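PDB 1M22: peptide amidase, which probably hydrolyses amide bonds, as an enzyme of the amidase signature family. Local coordinates for residues N154-S159 and R488-D493; R394-E399 and A440-P445. All blocks are in the same frame, centred on the assembly; numbering follows the deposited sequence.

Contact 1 of 2, residues N154-S159 and R488-D493; sequences NPYRIS and RPPHFD
The hydroxyl OH of Y156 donates to the backbone O of R488 in a bond of 2.6 Å, meeting that oxygen with a C=O...donor angle of 146° and a tilt of 21° from the carbonyl plane. R488 O lies at the edge of the tyrosine ring, while P490 covers one face, its CB 3.6 Å from the ring centroid and almost on the normal: a CH-pi contact. Tyrosine suits the place because one side chain offers a flat apolar face and a donor at its far end. Its CG stands beside the backbone N and anti to the carbonyl carbon (chi1 -70°), which carries the ring across to 488-493. P155 adds apolar surface, its CB 3.9 Å from P490 CB and equally close to F492 CE2; the latter ring also rests on R37 and L41 of helix 27-43. Two waters fasten the backbones, one donating to both P155 O and H491 O, the other accepting from H491 N and donating to Y156 O. At the near edge of the tyrosine ring, in its plane, N154 OD1 accepts from Y156 N at 2.8 Å. This Asx turn, within a type I beta turn from N154 to R157, presents P155 and Y156 to the proline-rich C-terminal tail.

Contact 2 of 2, residues R394-E399 and A440-P445; sequences RLAGPE and AVAGYP
This is a buried, apolar contact between helix 383-407 and the C-terminal end of helix 436-442, at a point where the first helix is kinked and the second turns into the loop leading to strand 446-454. Small residues bring the backbones close: the CA atoms of G397 and A442 are only 4.6 Å apart. The methyl CB of A442 lies 3.6 Å from G397 CA, and A396 CB meets V441 CG1 at 3.7 Å. That valine branch is anti to the backbone N (chi1 177°), which sets it against the alanine. Glycine fits position 397 because its bare CA lets A442 CB and Y444 CE2 come right up to the backbone, directly before P398.

Y444 comes in beside the same glycine, with CE2 3.7 Å from G397 CA and OH 3.9 Å from P398 CD. One face of its ring is covered by A442 CB, 3.6 Å above the plane and over the centre, so that A442 CB, G397 CA and the Y444 ring meet in a three-way contact. The phenol oxygen finds its polar partner in D402, farther along helix 383-407, and thus ties the loop to that helix beyond the apolar patch. V441 O similarly accepts from R393 NE.

P398 has no amide hydrogen to give to the preceding turn, which suits the kink, and a wider pi-type turn spans 397-399; E399 N bonds to R394 O at 2.9 Å. On the other helix G443, with phi 78°, takes the left-handed conformation that glycine adopts easily, ending the helix and turning Y444 toward 394-399. G443 is the C-prime residue of a Schellman motif, which here ends helix 436-442 against the glycine-proline kink of its neighbour.

Overall arrangement
The two contacts lie on opposite sides of the chain's centre, their own centres 34 Å apart and their nearest atoms about 20 Å apart, so they do not touch. Contact 1 is at the surface and joins residues far apart in sequence, and both segments of contact 2 fall within the span between them; contact 2 is buried and more local. Strand 446-454, which follows contact 2, belongs to the central eleven-stranded sheet, and its Q453 touches Y156 and R488 of contact 1. Both contacts lie away from the catalytic K86, S165 and S189, while the Y444 side chain is about 13 Å from a bound EPE buffer molecule.

Contact 1 of 2, residues N154-S159 and R488-D493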
ATOM      1  N   ASN A 154      11.558 -10.106  -4.452  1.00  6.26           N
ATOM      2  CA  ASN A 154      12.047  -9.271  -3.360  1.00  6.00           C
ATOM      3  C   ASN A 154      13.483  -8.871  -3.710  1.00  6.89           C
ATOM      4  O   ASN A 154      14.335  -9.733  -3.935  1.00  7.52           O
ATOM      5  CB  ASN A 154      12.028 -10.062  -2.056  1.00  6.20           C
ATOM      6  CG  ASN A 154      12.288  -9.198  -0.849  1.00  7.32           C
ATOM      7  OD1 ASN A 154      13.259  -8.437  -0.814  1.00  6.90           O
ATOM      8  ND2 ASN A 154      11.422  -9.311   0.157  1.00  6.95           N
ATOM      9  N   PRO A 155      13.774  -7.566  -3.752  1.00  6.20           N
ATOM     10  CA  PRO A 155      15.132  -7.127  -4.092  1.00  7.38           C
ATOM     11  C   PRO A 155      16.221  -7.468  -3.082  1.00  6.98           C
ATOM     12  O   PRO A 155      17.410  -7.434  -3.415  1.00  9.33           O
ATOM     13  CB  PRO A 155      14.964  -5.624  -4.299  1.00  7.51           C
ATOM     14  CG  PRO A 155      13.887  -5.272  -3.316  1.00  7.21           C
ATOM     15  CD  PRO A 155      12.897  -6.414  -3.464  1.00  6.43           C
ATOM     16  N   TYR A 156      15.831  -7.795  -1.855  1.00  6.63           N
ATOM     17  CA  TYR A 156      16.811  -8.139  -0.829  1.00  6.87           C
ATOM     18  C   TYR A 156      17.340  -9.557  -1.011  1.00  9.12           C
ATOM     19  O   TYR A 156      18.422  -9.889  -0.532  1.00 11.11           O
ATOM     20  CB  TYR A 156      16.214  -7.954   0.573  1.00  7.84           C
ATOM     21  CG  TYR A 156      16.005  -6.497   0.923  1.00  7.01           C
ATOM     22  CD1 TYR A 156      14.878  -5.807   0.478  1.00  8.08           C
ATOM     23  CD2 TYR A 156      16.979  -5.787   1.627  1.00  8.40           C
ATOM     24  CE1 TYR A 156      14.731  -4.441   0.721  1.00  6.64           C
ATOM     25  CE2 TYR A 156      16.841  -4.423   1.873  1.00  8.03           C
ATOM     26  CZ  TYR A 156      15.716  -3.758   1.414  1.00  6.75           C
ATOM     27  OH  TYR A 156      15.584  -2.402   1.639  1.00  9.31           O
ATOM     28  N   ARG A 157      16.570 -10.381  -1.711  1.00  7.75           N
ATOM     29  CA  ARG A 157      16.938 -11.767  -2.008  1.00  8.97           C
ATOM     30  C   ARG A 157      15.920 -12.169  -3.068  1.00  8.21           C
ATOM     31  O   ARG A 157      14.787 -12.517  -2.746  1.00  7.53           O
ATOM     32  CB  ARG A 157      16.810 -12.623  -0.756  1.00  9.35           C
ATOM     33  CG  ARG A 157      17.397 -14.006  -0.870  1.00 12.85           C
ATOM     34  CD  ARG A 157      17.412 -14.595   0.530  1.00 16.08           C
ATOM     35  NE  ARG A 157      18.732 -14.504   1.067  1.00 20.33           N
ATOM     36  CZ  ARG A 157      19.281 -13.872   2.097  1.00 26.03           C
ATOM     37  NH1 ARG A 157      18.681 -13.087   2.984  1.00 23.38           N
ATOM     38  NH2 ARG A 157      20.576 -14.085   2.194  1.00 28.16           N
ATOM     39  N   ILE A 158      16.333 -12.123  -4.332  1.00  8.91           N
ATOM     40  CA  ILE A 158      15.421 -12.379  -5.446  1.00  8.96           C
ATOM     41  C   ILE A 158      14.716 -13.724  -5.526  1.00  7.49           C
ATOM     42  O   ILE A 158      13.785 -13.888  -6.311  1.00  9.21           O
ATOM     43  CB  ILE A 158      16.103 -12.054  -6.803  1.00 10.58           C
ATOM     44  CG1 ILE A 158      17.349 -12.918  -7.008  1.00 14.12           C
ATOM     45  CG2 ILE A 158      16.472 -10.579  -6.844  1.00 13.48           C
ATOM     46  CD1 ILE A 158      17.055 -14.336  -7.453  1.00 17.32           C
ATOM     47  N   SER A 159      15.144 -14.673  -4.707  1.00  7.62           N
ATOM     48  CA  SER A 159      14.507 -15.983  -4.665  1.00  7.65           C
ATOM     49  C   SER A 159      13.316 -15.926  -3.708  1.00  7.81           C
ATOM     50  O   SER A 159      12.484 -16.835  -3.678  1.00  8.74           O
ATOM     51  CB  SER A 159      15.493 -17.016  -4.140  1.00  9.22           C
ATOM     52  OG  SER A 159      15.985 -16.606  -2.873  1.00  9.19           O
ATOM     53  N   ARG A 488      17.761  -0.079   5.242  1.00 14.34           N
ATOM     54  CA  ARG A 488      19.009  -0.334   4.543  1.00 13.23           C
ATOM     55  C   ARG A 488      18.573  -0.760   3.147  1.00 13.85           C
ATOM     56  O   ARG A 488      17.708  -1.627   3.005  1.00 14.38           O
ATOM     57  CB  ARG A 488      19.789  -1.460   5.227  1.00 16.75           C
ATOM     58  CG  ARG A 488      20.378  -1.071   6.574  1.00 19.14           C
ATOM     59  CD  ARG A 488      21.473  -0.025   6.407  1.00 21.54           C
ATOM     60  NE  ARG A 488      22.019   0.426   7.686  1.00 23.02           N
ATOM     61  CZ  ARG A 488      21.400   1.258   8.517  1.00 24.20           C
ATOM     62  NH1 ARG A 488      20.205   1.741   8.211  1.00 22.93           N
ATOM     63  NH2 ARG A 488      21.978   1.610   9.658  1.00 25.60           N
ATOM     64  N   PRO A 489      19.138  -0.141   2.099  1.00 12.70           N
ATOM     65  CA  PRO A 489      18.746  -0.518   0.739  1.00 12.60           C
ATOM     66  C   PRO A 489      19.188  -1.932   0.392  1.00 10.90           C
ATOM     67  O   PRO A 489      20.107  -2.478   1.006  1.00 11.53           O
ATOM     68  CB  PRO A 489      19.443   0.529  -0.122  1.00 14.15           C
ATOM     69  CG  PRO A 489      20.696   0.809   0.656  1.00 17.07           C
ATOM     70  CD  PRO A 489      20.186   0.895   2.078  1.00 14.48           C
ATOM     71  N   PRO A 490      18.517  -2.554  -0.586  1.00  9.70           N
ATOM     72  CA  PRO A 490      18.877  -3.913  -0.992  1.00 10.10           C
ATOM     73  C   PRO A 490      20.188  -3.894  -1.765  1.00 12.92           C
ATOM     74  O   PRO A 490      20.521  -2.901  -2.408  1.00 13.23           O
ATOM     75  CB  PRO A 490      17.694  -4.336  -1.856  1.00  9.71           C
ATOM     76  CG  PRO A 490      17.274  -3.047  -2.493  1.00 10.05           C
ATOM     77  CD  PRO A 490      17.338  -2.077  -1.334  1.00  9.57           C
ATOM     78  N   HIS A 491      20.934  -4.987  -1.688  1.00 15.77           N
ATOM     79  CA  HIS A 491      22.202  -5.079  -2.395  1.00 19.16           C
ATOM     80  C   HIS A 491      22.047  -5.997  -3.600  1.00 18.27           C
ATOM     81  O   HIS A 491      21.654  -7.156  -3.458  1.00 20.03           O
ATOM     82  CB  HIS A 491      23.291  -5.622  -1.466  1.00 22.54           C
ATOM     83  CG  HIS A 491      24.644  -5.704  -2.103  1.00 28.78           C
ATOM     84  ND1 HIS A 491      24.906  -6.506  -3.193  1.00 31.37           N
ATOM     85  CD2 HIS A 491      25.809  -5.081  -1.807  1.00 30.88           C
ATOM     86  CE1 HIS A 491      26.175  -6.373  -3.540  1.00 30.85           C
ATOM     87  NE2 HIS A 491      26.744  -5.514  -2.715  1.00 32.56           N
ATOM     88  N   PHE A 492      22.342  -5.475  -4.785  1.00 19.74           N
ATOM     89  CA  PHE A 492      22.241  -6.267  -6.006  1.00 20.82           C
ATOM     90  C   PHE A 492      23.613  -6.817  -6.387  1.00 24.26           C
ATOM     91  O   PHE A 492      24.633  -6.171  -6.143  1.00 23.76           O
ATOM     92  CB  PHE A 492      21.683  -5.419  -7.153  1.00 21.06           C
ATOM     93  CG  PHE A 492      20.318  -4.852  -6.879  1.00 18.46           C
ATOM     94  CD1 PHE A 492      20.167  -3.544  -6.432  1.00 17.88           C
ATOM     95  CD2 PHE A 492      19.183  -5.636  -7.051  1.00 19.73           C
ATOM     96  CE1 PHE A 492      18.901  -3.025  -6.159  1.00 17.32           C
ATOM     97  CE2 PHE A 492      17.915  -5.128  -6.780  1.00 17.28           C
ATOM     98  CZ  PHE A 492      17.775  -3.820  -6.334  1.00 16.72           C
ATOM     99  N   ASP A 493      23.632  -8.010  -6.981  1.00 27.14           N
ATOM    100  CA  ASP A 493      24.884  -8.645  -7.389  1.00 29.79           C
ATOM    101  C   ASP A 493      25.715  -7.698  -8.241  1.00 32.22           C
ATOM    102  O   ASP A 493      26.874  -7.423  -7.934  1.00 33.89           O
ATOM    103  CB  ASP A 493      24.622  -9.921  -8.200  1.00 28.49           C
ATOM    104  CG  ASP A 493      23.736 -10.916  -7.475  1.00 29.43           C
ATOM    105  OD1 ASP A 493      23.762 -10.954  -6.227  1.00 28.42           O
ATOM    106  OD2 ASP A 493      23.025 -11.679  -8.165  1.00 24.15           O
TER
HETATM  107  O   HOH W   1      19.517  -8.669  -4.755  1.00 20.57           O
HETATM  108  O   HOH W   2      20.127  -7.361   0.034  1.00 20.97           O

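Contact 2 of 2, residues R394-E399 and A440-P445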
ATOM      1  N   ARG A 394     -17.465  -3.940  14.027  1.00 11.64           N
ATOM      2  CA  ARG A 394     -17.606  -3.785  15.471  1.00 11.65           C
ATOM      3  C   ARG A 394     -16.494  -4.475  16.261  1.00 10.82           C
ATOM      4  O   ARG A 394     -15.907  -3.886  17.166  1.00 11.51           O
ATOM      5  CB  ARG A 394     -18.965  -4.335  15.914  1.00 13.40           C
ATOM      6  CG  ARG A 394     -19.175  -4.372  17.419  1.00 15.08           C
ATOM      7  CD  ARG A 394     -20.599  -4.805  17.760  1.00 15.28           C
ATOM      8  NE  ARG A 394     -20.930  -6.119  17.211  1.00 18.94           N
ATOM      9  CZ  ARG A 394     -20.459  -7.271  17.677  1.00 18.27           C
ATOM     10  NH1 ARG A 394     -19.631  -7.283  18.712  1.00 21.75           N
ATOM     11  NH2 ARG A 394     -20.815  -8.414  17.105  1.00 21.25           N
ATOM     12  N   LEU A 395     -16.208  -5.724  15.912  1.00 10.35           N
ATOM     13  CA  LEU A 395     -15.186  -6.497  16.605  1.00 10.76           C
ATOM     14  C   LEU A 395     -13.770  -5.950  16.469  1.00  9.95           C
ATOM     15  O   LEU A 395     -12.998  -5.977  17.425  1.00 10.23           O
ATOM     16  CB  LEU A 395     -15.208  -7.949  16.121  1.00 12.76           C
ATOM     17  CG  LEU A 395     -16.460  -8.764  16.460  1.00 14.12           C
ATOM     18  CD1 LEU A 395     -16.420 -10.086  15.719  1.00 15.39           C
ATOM     19  CD2 LEU A 395     -16.547  -8.989  17.963  1.00 15.56           C
ATOM     20  N   ALA A 396     -13.433  -5.456  15.282  1.00  9.99           N
ATOM     21  CA  ALA A 396     -12.097  -4.931  15.024  1.00  8.50           C
ATOM     22  C   ALA A 396     -11.901  -3.486  15.466  1.00  8.22           C
ATOM     23  O   ALA A 396     -10.807  -3.104  15.882  1.00  9.03           O
ATOM     24  CB  ALA A 396     -11.773  -5.061  13.538  1.00  8.82           C
ATOM     25  N   GLY A 397     -12.958  -2.685  15.373  1.00  8.07           N
ATOM     26  CA  GLY A 397     -12.856  -1.283  15.746  1.00  9.39           C
ATOM     27  C   GLY A 397     -13.288  -0.960  17.166  1.00  9.25           C
ATOM     28  O   GLY A 397     -12.482  -1.049  18.093  1.00 10.47           O
ATOM     29  N   PRO A 398     -14.560  -0.583  17.368  1.00 11.22           N
ATOM     30  CA  PRO A 398     -15.077  -0.244  18.698  1.00 12.18           C
ATOM     31  C   PRO A 398     -14.717  -1.224  19.814  1.00 12.26           C
ATOM     32  O   PRO A 398     -14.309  -0.813  20.899  1.00 14.47           O
ATOM     33  CB  PRO A 398     -16.581  -0.164  18.462  1.00 14.47           C
ATOM     34  CG  PRO A 398     -16.656   0.397  17.086  1.00 14.88           C
ATOM     35  CD  PRO A 398     -15.608  -0.412  16.345  1.00 11.72           C
ATOM     36  N   GLU A 399     -14.863  -2.517  19.547  1.00 11.54           N
ATOM     37  CA  GLU A 399     -14.576  -3.534  20.546  1.00 12.48           C
ATOM     38  C   GLU A 399     -13.211  -4.193  20.375  1.00 10.82           C
ATOM     39  O   GLU A 399     -12.887  -5.163  21.063  1.00 13.67           O
ATOM     40  CB  GLU A 399     -15.693  -4.583  20.532  1.00 14.00           C
ATOM     41  CG  GLU A 399     -17.015  -4.044  21.073  1.00 17.77           C
ATOM     42  CD  GLU A 399     -18.200  -4.951  20.788  1.00 20.36           C
ATOM     43  OE1 GLU A 399     -18.015  -6.182  20.721  1.00 23.91           O
ATOM     44  OE2 GLU A 399     -19.324  -4.425  20.645  1.00 23.66           O
ATOM     45  N   ALA A 440      -7.245  -3.046   9.145  1.00  6.47           N
ATOM     46  CA  ALA A 440      -7.876  -3.241   7.848  1.00  6.42           C
ATOM     47  C   ALA A 440      -9.385  -3.467   7.971  1.00  6.36           C
ATOM     48  O   ALA A 440     -10.175  -2.848   7.257  1.00  7.51           O
ATOM     49  CB  ALA A 440      -7.225  -4.420   7.122  1.00  7.52           C
ATOM     50  N   VAL A 441      -9.779  -4.346   8.883  1.00  6.36           N
ATOM     51  CA  VAL A 441     -11.190  -4.662   9.067  1.00  7.16           C
ATOM     52  C   VAL A 441     -11.969  -3.515   9.716  1.00  7.64           C
ATOM     53  O   VAL A 441     -13.136  -3.288   9.395  1.00  8.87           O
ATOM     54  CB  VAL A 441     -11.332  -5.964   9.884  1.00  7.05           C
ATOM     55  CG1 VAL A 441     -12.797  -6.271  10.159  1.00  9.13           C
ATOM     56  CG2 VAL A 441     -10.689  -7.113   9.106  1.00  8.03           C
ATOM     57  N   ALA A 442     -11.324  -2.781  10.616  1.00  7.40           N
ATOM     58  CA  ALA A 442     -11.973  -1.652  11.277  1.00  6.73           C
ATOM     59  C   ALA A 442     -12.043  -0.441  10.354  1.00  7.10           C
ATOM     60  O   ALA A 442     -12.833   0.472  10.586  1.00  8.92           O
ATOM     61  CB  ALA A 442     -11.209  -1.280  12.541  1.00  7.09           C
ATOM     62  N   GLY A 443     -11.218  -0.441   9.307  1.00  6.68           N
ATOM     63  CA  GLY A 443     -11.171   0.688   8.393  1.00  7.43           C
ATOM     64  C   GLY A 443     -10.371   1.813   9.030  1.00  5.94           C
ATOM     65  O   GLY A 443     -10.536   2.986   8.680  1.00  7.89           O
ATOM     66  N   TYR A 444      -9.500   1.446   9.968  1.00  6.38           N
ATOM     67  CA  TYR A 444      -8.663   2.396  10.703  1.00  6.06           C
ATOM     68  C   TYR A 444      -7.267   2.500  10.098  1.00  6.09           C
ATOM     69  O   TYR A 444      -6.812   1.594   9.405  1.00  6.09           O
ATOM     70  CB  TYR A 444      -8.548   1.963  12.165  1.00  6.25           C
ATOM     71  CG  TYR A 444      -9.814   2.104  12.987  1.00  6.74           C
ATOM     72  CD1 TYR A 444     -11.005   2.573  12.424  1.00  6.55           C
ATOM     73  CD2 TYR A 444      -9.815   1.766  14.337  1.00  6.60           C
ATOM     74  CE1 TYR A 444     -12.168   2.698  13.200  1.00  8.41           C
ATOM     75  CE2 TYR A 444     -10.966   1.885  15.114  1.00  7.41           C
ATOM     76  CZ  TYR A 444     -12.132   2.351  14.539  1.00  7.63           C
ATOM     77  OH  TYR A 444     -13.260   2.478  15.320  1.00 10.73           O
ATOM     78  N   PRO A 445      -6.552   3.597  10.382  1.00  5.53           N
ATOM     79  CA  PRO A 445      -5.206   3.774   9.831  1.00  5.55           C
ATOM     80  C   PRO A 445      -4.105   2.917  10.450  1.00  5.08           C
ATOM     81  O   PRO A 445      -4.105   2.634  11.651  1.00  5.98           O
ATOM     82  CB  PRO A 445      -4.952   5.266  10.031  1.00  6.84           C
ATOM     83  CG  PRO A 445      -5.641   5.529  11.346  1.00  7.52           C
ATOM     84  CD  PRO A 445      -6.952   4.767  11.192  1.00  6.68           C
TER